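Local atomic coordinates of pesticidal crystal protein Cry4Aa (PDB entry 2C9K), a protein that binds midgut epithelial cells of mosquito larvae as a receptor-recognising, pore-forming insecticidal toxin and promotes their colloid-osmotic lysis. Residues Gly249-Arg261 against Tyr467-Ala479. Residues are numbered along the deposited sequence; the frame is centred on the assembly and turned at random.
Sequences GKYPIGVQSELTR and YTHLTTQIPAVKA
Val255 and Gln256 pair in parallel with Thr471 and Thr472, and three backbone hydrogen bonds stitch the two strands together. Thr471 N donates to Gly254 O (3.1 Å), Thr471 O accepts from Gln256 N, and Gln473 N closes the run on Gln256 O (3.0 Å). At phi 112° and psi 161° a side chain on Gly254 would collide with Ile253 O, so glycine suits the place. As the strands begin to part, water bridges them: one molecule donates to both Gln256 O and Gln473 O, and another accepts from Glu258 N and donates to Gln473 OE1.

Beta-branched side chains suit the paired strands. Val255 CG1 and Thr471 CG2 lie side by side at 3.9 Å, and this threonine methyl also reaches the ring edge of Tyr251. From the other face of the sheet, Gln256 lays its aliphatic CG against Tyr467 CE1 (3.7 Å). Further along, Thr260 CG2 packs on the Pro475 ring, and Val477 CG2 adjoins the threonine's hydroxyl side.

Gln473, extended with CG anti to its N (chi1 -158°), carries its amide to Tyr251, the two planes nearly perpendicular; Gln473 NE2 and Tyr251 OH both hydrogen-bond Glu606. Glu258 OE1 offers its syn lone pair to Lys478 NZ in a 2.7 Å salt bridge. The lysine chain curls, bent at chi2, chi3 and chi4, round Glu258 OE1, and Asp461 holds both partners through its backbone.

Such a short parallel pairing, adding the segment that follows helix 222-240 to a sheet of the C-terminal domain beside strand 600-609, is an interdomain junction of the three-domain delta-endotoxin fold.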
loop_
_atom_site.group_PDB
_atom_site.type_symbol
_atom_site.label_atom_id
_atom_site.label_comp_id
_atom_site.label_asym_id
_atom_site.label_seq_id
_atom_site.Cartn_x
_atom_site.Cartn_y
_atom_site.Cartn_z
ATOM N N GLY A 249 -15.662 14.149 -9.311
ATOM C CA GLY A 249 -15.633 15.575 -9.060
ATOM C C GLY A 249 -14.206 16.042 -8.879
ATOM O O GLY A 249 -13.757 16.952 -9.571
ATOM N N LYS A 250 -13.497 15.399 -7.955
ATOM C CA LYS A 250 -12.111 15.720 -7.639
ATOM C C LYS A 250 -11.113 15.421 -8.754
ATOM O O LYS A 250 -10.213 16.217 -9.008
ATOM C CB LYS A 250 -11.688 14.958 -6.389
ATOM C CG LYS A 250 -12.461 15.316 -5.128
ATOM C CD LYS A 250 -11.718 16.349 -4.297
ATOM C CE LYS A 250 -11.904 17.767 -4.813
ATOM N NZ LYS A 250 -13.197 18.364 -4.356
ATOM N N TYR A 251 -11.261 14.271 -9.407
ATOM C CA TYR A 251 -10.350 13.878 -10.488
ATOM C C TYR A 251 -11.066 13.654 -11.829
ATOM O O TYR A 251 -11.300 12.518 -12.248
ATOM C CB TYR A 251 -9.577 12.618 -10.080
ATOM C CG TYR A 251 -8.892 12.742 -8.729
ATOM C CD1 TYR A 251 -9.589 12.517 -7.547
ATOM C CD2 TYR A 251 -7.556 13.135 -8.635
ATOM C CE1 TYR A 251 -8.976 12.681 -6.310
ATOM C CE2 TYR A 251 -6.932 13.303 -7.397
ATOM C CZ TYR A 251 -7.648 13.075 -6.242
ATOM O OH TYR A 251 -7.040 13.239 -5.015
ATOM N N PRO A 252 -11.392 14.754 -12.533
ATOM C CA PRO A 252 -12.079 14.825 -13.823
ATOM C C PRO A 252 -11.421 14.115 -14.995
ATOM O O PRO A 252 -12.074 13.387 -15.749
ATOM C CB PRO A 252 -12.149 16.321 -14.089
ATOM C CG PRO A 252 -12.077 16.919 -12.750
ATOM C CD PRO A 252 -11.028 16.106 -12.094
ATOM N N ILE A 253 -10.122 14.337 -15.148
ATOM C CA ILE A 253 -9.384 13.780 -16.271
ATOM C C ILE A 253 -8.438 12.598 -16.032
ATOM O O ILE A 253 -7.662 12.253 -16.923
ATOM C CB ILE A 253 -8.585 14.904 -16.952
ATOM C CG1 ILE A 253 -7.444 15.356 -16.034
ATOM C CG2 ILE A 253 -9.503 16.092 -17.219
ATOM C CD1 ILE A 253 -6.576 16.448 -16.616
ATOM N N GLY A 254 -8.489 11.965 -14.867
ATOM C CA GLY A 254 -7.587 10.848 -14.637
ATOM C C GLY A 254 -6.557 11.177 -13.576
ATOM O O GLY A 254 -6.323 12.349 -13.282
ATOM N N VAL A 255 -5.930 10.155 -13.002
ATOM C CA VAL A 255 -4.953 10.380 -11.943
ATOM C C VAL A 255 -3.893 9.316 -11.861
ATOM O O VAL A 255 -4.189 8.132 -11.984
ATOM C CB VAL A 255 -5.593 10.353 -10.543
ATOM C CG1 VAL A 255 -4.887 11.350 -9.636
ATOM C CG2 VAL A 255 -7.086 10.584 -10.629
ATOM N N GLN A 256 -2.663 9.736 -11.603
ATOM C CA GLN A 256 -1.573 8.791 -11.432
ATOM C C GLN A 256 -1.231 8.847 -9.944
ATOM O O GLN A 256 -0.765 9.868 -9.447
ATOM C CB GLN A 256 -0.363 9.190 -12.278
ATOM C CG GLN A 256 0.776 8.184 -12.246
ATOM C CD GLN A 256 0.318 6.779 -12.605
ATOM O OE1 GLN A 256 -0.391 6.122 -11.835
ATOM N NE2 GLN A 256 0.720 6.311 -13.782
ATOM N N SER A 257 -1.482 7.760 -9.226
ATOM C CA SER A 257 -1.200 7.735 -7.801
ATOM C C SER A 257 -0.291 6.569 -7.452
ATOM O O SER A 257 -0.048 5.705 -8.287
ATOM C CB SER A 257 -2.505 7.614 -7.019
ATOM O OG SER A 257 -3.108 6.365 -7.267
ATOM N N GLU A 258 0.211 6.552 -6.218
ATOM C CA GLU A 258 1.090 5.480 -5.767
ATOM C C GLU A 258 0.838 5.109 -4.307
ATOM O O GLU A 258 0.205 5.852 -3.564
ATOM C CB GLU A 258 2.556 5.880 -5.980
ATOM C CG GLU A 258 3.024 7.127 -5.225
ATOM C CD GLU A 258 4.382 7.649 -5.729
ATOM O OE1 GLU A 258 5.075 8.361 -4.971
ATOM O OE2 GLU A 258 4.753 7.363 -6.890
ATOM N N LEU A 259 1.322 3.942 -3.904
ATOM C CA LEU A 259 1.152 3.463 -2.539
ATOM C C LEU A 259 2.545 3.452 -1.908
ATOM O O LEU A 259 3.421 2.717 -2.367
ATOM C CB LEU A 259 0.550 2.051 -2.570
ATOM C CG LEU A 259 -0.735 1.872 -3.403
ATOM C CD1 LEU A 259 -1.009 0.401 -3.634
ATOM C CD2 LEU A 259 -1.913 2.528 -2.706
ATOM N N THR A 260 2.747 4.260 -0.862
ATOM C CA THR A 260 4.062 4.379 -0.206
ATOM C C THR A 260 4.308 3.545 1.039
ATOM O O THR A 260 5.446 3.452 1.497
ATOM C CB THR A 260 4.365 5.825 0.207
ATOM O OG1 THR A 260 3.550 6.165 1.332
ATOM C CG2 THR A 260 4.083 6.788 -0.933
ATOM N N ARG A 261 3.254 2.954 1.592
ATOM C CA ARG A 261 3.375 2.124 2.798
ATOM C C ARG A 261 4.333 0.925 2.679
ATOM O O ARG A 261 4.549 0.386 1.587
ATOM C CB ARG A 261 2.001 1.584 3.190
ATOM C CG ARG A 261 1.605 0.283 2.487
ATOM C CD ARG A 261 1.556 0.440 0.975
ATOM N NE ARG A 261 1.109 -0.777 0.302
ATOM C CZ ARG A 261 1.897 -1.805 0.004
ATOM N NH1 ARG A 261 3.189 -1.765 0.316
ATOM N NH2 ARG A 261 1.390 -2.875 -0.604
ATOM N N TYR A 467 3.249 14.578 -14.515
ATOM C CA TYR A 467 2.757 14.392 -15.863
ATOM C C TYR A 467 1.961 15.601 -16.324
ATOM O O TYR A 467 1.554 16.436 -15.522
ATOM C CB TYR A 467 1.912 13.122 -15.944
ATOM C CG TYR A 467 2.671 11.877 -15.529
ATOM C CD1 TYR A 467 2.594 11.389 -14.224
ATOM C CD2 TYR A 467 3.498 11.211 -16.438
ATOM C CE1 TYR A 467 3.320 10.272 -13.836
ATOM C CE2 TYR A 467 4.234 10.097 -16.064
ATOM C CZ TYR A 467 4.143 9.627 -14.763
ATOM O OH TYR A 467 4.881 8.519 -14.391
ATOM N N THR A 468 1.738 15.682 -17.629
ATOM C CA THR A 468 1.025 16.806 -18.229
ATOM C C THR A 468 -0.364 16.497 -18.765
ATOM O O THR A 468 -1.114 17.413 -19.078
ATOM C CB THR A 468 1.823 17.374 -19.409
ATOM O OG1 THR A 468 1.921 16.373 -20.429
ATOM C CG2 THR A 468 3.218 17.774 -18.974
ATOM N N HIS A 469 -0.699 15.214 -18.883
ATOM C CA HIS A 469 -1.986 14.804 -19.436
ATOM C C HIS A 469 -2.975 14.256 -18.425
ATOM O O HIS A 469 -3.929 13.568 -18.797
ATOM C CB HIS A 469 -1.771 13.758 -20.531
ATOM C CG HIS A 469 -1.297 12.434 -20.016
ATOM N ND1 HIS A 469 -0.110 12.281 -19.334
ATOM C CD2 HIS A 469 -1.865 11.207 -20.059
ATOM C CE1 HIS A 469 0.033 11.018 -18.977
ATOM N NE2 HIS A 469 -1.019 10.345 -19.404
ATOM N N LEU A 470 -2.747 14.536 -17.150
ATOM C CA LEU A 470 -3.648 14.075 -16.108
ATOM C C LEU A 470 -3.167 14.576 -14.747
ATOM O O LEU A 470 -2.080 15.131 -14.631
ATOM C CB LEU A 470 -3.742 12.546 -16.125
ATOM C CG LEU A 470 -2.709 11.709 -15.365
ATOM C CD1 LEU A 470 -3.025 10.243 -15.569
ATOM C CD2 LEU A 470 -1.305 12.026 -15.836
ATOM N N THR A 471 -3.983 14.394 -13.720
ATOM C CA THR A 471 -3.616 14.845 -12.390
ATOM C C THR A 471 -2.570 13.934 -11.787
ATOM O O THR A 471 -2.739 12.714 -11.742
ATOM C CB THR A 471 -4.839 14.885 -11.455
ATOM O OG1 THR A 471 -5.734 15.916 -11.891
ATOM C CG2 THR A 471 -4.411 15.158 -10.019
ATOM N N THR A 472 -1.478 14.533 -11.332
ATOM C CA THR A 472 -0.406 13.780 -10.712
ATOM C C THR A 472 -0.567 13.903 -9.212
ATOM O O THR A 472 -0.730 14.998 -8.677
ATOM C CB THR A 472 0.965 14.318 -11.122
ATOM O OG1 THR A 472 1.105 14.206 -12.539
ATOM C CG2 THR A 472 2.074 13.521 -10.456
ATOM N N GLN A 473 -0.529 12.763 -8.541
ATOM C CA GLN A 473 -0.681 12.705 -7.098
ATOM C C GLN A 473 0.670 12.322 -6.506
ATOM O O GLN A 473 1.147 11.213 -6.733
ATOM C CB GLN A 473 -1.730 11.645 -6.762
ATOM C CG GLN A 473 -2.406 11.781 -5.414
ATOM C CD GLN A 473 -3.612 10.866 -5.296
ATOM O OE1 GLN A 473 -3.481 9.644 -5.276
ATOM N NE2 GLN A 473 -4.799 11.460 -5.235
ATOM N N ILE A 474 1.296 13.242 -5.773
ATOM C CA ILE A 474 2.589 12.975 -5.147
ATOM C C ILE A 474 2.493 13.017 -3.628
ATOM O O ILE A 474 2.403 14.099 -3.030
ATOM C CB ILE A 474 3.665 14.001 -5.565
ATOM C CG1 ILE A 474 3.919 13.928 -7.074
ATOM C CG2 ILE A 474 4.964 13.709 -4.820
ATOM C CD1 ILE A 474 5.024 14.849 -7.555
ATOM N N PRO A 475 2.510 11.836 -2.979
ATOM C CA PRO A 475 2.430 11.731 -1.517
ATOM C C PRO A 475 3.474 12.636 -0.868
ATOM O O PRO A 475 4.596 12.734 -1.354
ATOM C CB PRO A 475 2.720 10.256 -1.266
ATOM C CG PRO A 475 2.169 9.605 -2.473
ATOM C CD PRO A 475 2.622 10.500 -3.590
ATOM N N ALA A 476 3.108 13.291 0.229
ATOM C CA ALA A 476 4.035 14.185 0.922
ATOM C C ALA A 476 5.259 13.451 1.485
ATOM O O ALA A 476 6.308 14.052 1.702
ATOM C CB ALA A 476 3.312 14.921 2.034
ATOM N N VAL A 477 5.137 12.153 1.717
ATOM C CA VAL A 477 6.264 11.405 2.238
ATOM C C VAL A 477 7.310 11.121 1.165
ATOM O O VAL A 477 8.367 10.563 1.474
ATOM C CB VAL A 477 5.826 10.063 2.885
ATOM C CG1 VAL A 477 5.074 10.332 4.185
ATOM C CG2 VAL A 477 4.959 9.272 1.918
ATOM N N LYS A 478 7.028 11.498 -0.084
ATOM C CA LYS A 478 7.987 11.286 -1.172
ATOM C C LYS A 478 8.998 12.426 -1.184
ATOM O O LYS A 478 9.782 12.570 -2.119
ATOM C CB LYS A 478 7.286 11.222 -2.534
ATOM C CG LYS A 478 6.433 9.985 -2.774
ATOM C CD LYS A 478 7.265 8.714 -2.798
ATOM C CE LYS A 478 8.314 8.740 -3.905
ATOM N NZ LYS A 478 7.711 8.948 -5.249
ATOM N N ALA A 479 8.966 13.237 -0.134
ATOM C CA ALA A 479 9.873 14.369 0.006
ATOM C C ALA A 479 11.226 13.866 0.490
ATOM O O ALA A 479 11.336 12.718 0.931
ATOM C CB ALA A 479 9.306 15.364 1.002
HETATM O O HOH W 1 -8.324 14.413 -13.048
HETATM O O HOH W 2 2.040 10.389 -9.283
HETATM O O HOH W 3 -0.578 8.982 -4.931
#